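Local coordinates for Alr2269 protein (Nostoc sp., PDB 3MC9) that probably takes part, as an Omp85 family member with periplasmic POTRA domains, in the biogenesis of beta-barrel proteins at the outer membrane, at residues 88-93 against 98-103. Numbering follows the deposited sequence.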
loop_
_atom_site.group_PDB
_atom_site.type_symbol
_atom_site.label_atom_id
_atom_site.label_comp_id
_atom_site.label_asym_id
_atom_site.label_seq_id
_atom_site.Cartn_x
_atom_site.Cartn_y
_atom_site.Cartn_z
ATOM N N ILE A 88 -8.373 12.223 -0.111
ATOM C CA ILE A 88 -8.854 12.630 -1.422
ATOM C C ILE A 88 -9.295 14.087 -1.378
ATOM O O ILE A 88 -9.758 14.580 -0.348
ATOM C CB ILE A 88 -9.984 11.699 -1.946
ATOM C CG1 ILE A 88 -11.255 11.798 -1.102
ATOM C CG2 ILE A 88 -9.496 10.260 -1.986
ATOM C CD1 ILE A 88 -12.458 11.071 -1.727
ATOM N N ARG A 89 -9.101 14.796 -2.480
ATOM C CA ARG A 89 -9.623 16.147 -2.614
ATOM C C ARG A 89 -10.935 16.143 -3.377
ATOM O O ARG A 89 -11.771 16.998 -3.155
ATOM C CB ARG A 89 -8.650 17.042 -3.364
ATOM C CG ARG A 89 -7.479 17.578 -2.568
ATOM C CD ARG A 89 -6.631 18.488 -3.479
ATOM N NE ARG A 89 -7.044 19.899 -3.480
ATOM C CZ ARG A 89 -6.681 20.798 -4.397
ATOM N NH1 ARG A 89 -5.918 20.447 -5.432
ATOM N NH2 ARG A 89 -7.088 22.063 -4.291
ATOM N N THR A 90 -11.105 15.216 -4.317
ATOM C CA THR A 90 -12.362 15.144 -5.067
ATOM C C THR A 90 -13.555 15.092 -4.102
ATOM O O THR A 90 -13.561 14.338 -3.125
ATOM C CB THR A 90 -12.362 13.974 -6.053
ATOM O OG1 THR A 90 -11.389 14.239 -7.081
ATOM C CG2 THR A 90 -13.730 13.782 -6.687
ATOM N N GLN A 91 -14.550 15.940 -4.339
ATOM C CA GLN A 91 -15.630 16.086 -3.361
ATOM C C GLN A 91 -16.909 16.549 -4.033
ATOM O O GLN A 91 -16.861 17.175 -5.095
ATOM C CB GLN A 91 -15.197 17.004 -2.184
ATOM C CG GLN A 91 -15.697 18.422 -2.226
ATOM C CD GLN A 91 -15.252 19.281 -1.027
ATOM O OE1 GLN A 91 -14.067 19.498 -0.810
ATOM N NE2 GLN A 91 -16.218 19.805 -0.287
ATOM N N PRO A 92 -18.065 16.212 -3.423
ATOM C CA PRO A 92 -19.336 16.606 -3.989
ATOM C C PRO A 92 -19.428 18.127 -4.053
ATOM O O PRO A 92 -19.014 18.814 -3.118
ATOM C CB PRO A 92 -20.378 16.025 -3.005
ATOM C CG PRO A 92 -19.618 15.578 -1.802
ATOM C CD PRO A 92 -18.216 15.357 -2.226
ATOM N N GLY A 93 -19.936 18.646 -5.161
ATOM C CA GLY A 93 -20.155 20.087 -5.280
ATOM C C GLY A 93 -18.892 20.898 -5.543
ATOM O O GLY A 93 -18.890 22.113 -5.341
ATOM N N ARG A 98 -9.093 14.708 -14.462
ATOM C CA ARG A 98 -8.469 13.425 -14.668
ATOM C C ARG A 98 -7.281 13.259 -13.720
ATOM O O ARG A 98 -7.193 12.277 -12.972
ATOM C CB ARG A 98 -8.012 13.345 -16.135
ATOM C CG ARG A 98 -7.567 11.976 -16.580
ATOM C CD ARG A 98 -6.565 12.066 -17.732
ATOM N NE ARG A 98 -5.300 12.660 -17.300
ATOM C CZ ARG A 98 -4.376 12.056 -16.544
ATOM N NH1 ARG A 98 -4.545 10.809 -16.096
ATOM N NH2 ARG A 98 -3.271 12.715 -16.213
ATOM N N SER A 99 -6.400 14.248 -13.736
ATOM C CA SER A 99 -5.205 14.237 -12.919
ATOM C C SER A 99 -5.524 14.269 -11.444
ATOM O O SER A 99 -4.849 13.614 -10.647
ATOM C CB SER A 99 -4.331 15.440 -13.243
ATOM O OG SER A 99 -3.963 15.405 -14.605
ATOM N N GLN A 100 -6.533 15.049 -11.073
ATOM C CA GLN A 100 -6.910 15.136 -9.683
ATOM C C GLN A 100 -7.385 13.774 -9.204
ATOM O O GLN A 100 -7.086 13.378 -8.086
ATOM C CB GLN A 100 -7.980 16.193 -9.446
ATOM C CG GLN A 100 -8.364 16.327 -7.981
ATOM C CD GLN A 100 -7.178 16.722 -7.123
ATOM O OE1 GLN A 100 -6.610 15.899 -6.378
ATOM N NE2 GLN A 100 -6.774 17.975 -7.246
ATOM N N LEU A 101 -8.125 13.059 -10.053
ATOM C CA LEU A 101 -8.516 11.691 -9.740
ATOM C C LEU A 101 -7.275 10.802 -9.581
ATOM O O LEU A 101 -7.170 10.065 -8.602
ATOM C CB LEU A 101 -9.462 11.099 -10.807
ATOM C CG LEU A 101 -10.898 11.642 -10.862
ATOM C CD1 LEU A 101 -11.635 10.979 -12.010
ATOM C CD2 LEU A 101 -11.654 11.434 -9.550
ATOM N N GLN A 102 -6.340 10.859 -10.520
ATOM C CA GLN A 102 -5.145 10.041 -10.367
ATOM C C GLN A 102 -4.425 10.356 -9.047
ATOM O O GLN A 102 -4.059 9.461 -8.308
ATOM C CB GLN A 102 -4.172 10.191 -11.538
ATOM C CG GLN A 102 -2.977 9.210 -11.433
ATOM C CD GLN A 102 -3.431 7.765 -11.285
ATOM O OE1 GLN A 102 -4.316 7.312 -12.010
ATOM N NE2 GLN A 102 -2.850 7.043 -10.326
ATOM N N GLU A 103 -4.235 11.636 -8.772
ATOM C CA GLU A 103 -3.604 12.102 -7.548
ATOM C C GLU A 103 -4.342 11.619 -6.275
ATOM O O GLU A 103 -3.710 11.274 -5.271
ATOM C CB GLU A 103 -3.582 13.610 -7.632
ATOM C CG GLU A 103 -2.728 14.356 -6.704
ATOM C CD GLU A 103 -2.591 15.792 -7.183
ATOM O OE1 GLU A 103 -2.166 16.017 -8.356
ATOM O OE2 GLU A 103 -2.928 16.694 -6.401
#
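Arg89 lies across the Gln100 side chain at about a right angle, and following it outward from CB traces the outer part of this contact. Arg89 CB packs against the end of the Gln100 side chain, 4.0 Å from Gln100 CD. Further along, Arg89 CD approaches the same amide group, 4.1 Å from Gln100 CD. A bend at chi3 (89°) then turns the chain, the central carbon CZ also lies beside the Gln100 amide, and the guanidinium plane stands nearly upright to the amide plane, at 87°. Arg89 NH1 ends 3.2 Å from the atom modelled as Gln100 NE2, in an amide that is probably turned over in the model. The fold here is the first POTRA domain, in which helices 78-87 and 98-110 pack on a mixed sheet, and residues 88-93 lead from the first helix toward edge strand 95-96. Deeper in, Thr90 is buried, with its OG1 3.8 Å from Gln100 CG and 3.7 Å from Leu101 CD2. That hydroxyl hydrogen-bonds to Asp104 and Thr96, while the other carboxylate oxygen of Asp104 accepts the backbone N-H of Arg89, tying the loop to helix 98-110. Leu101 continues inward onto Val130 and Phe132 of strand 127-136.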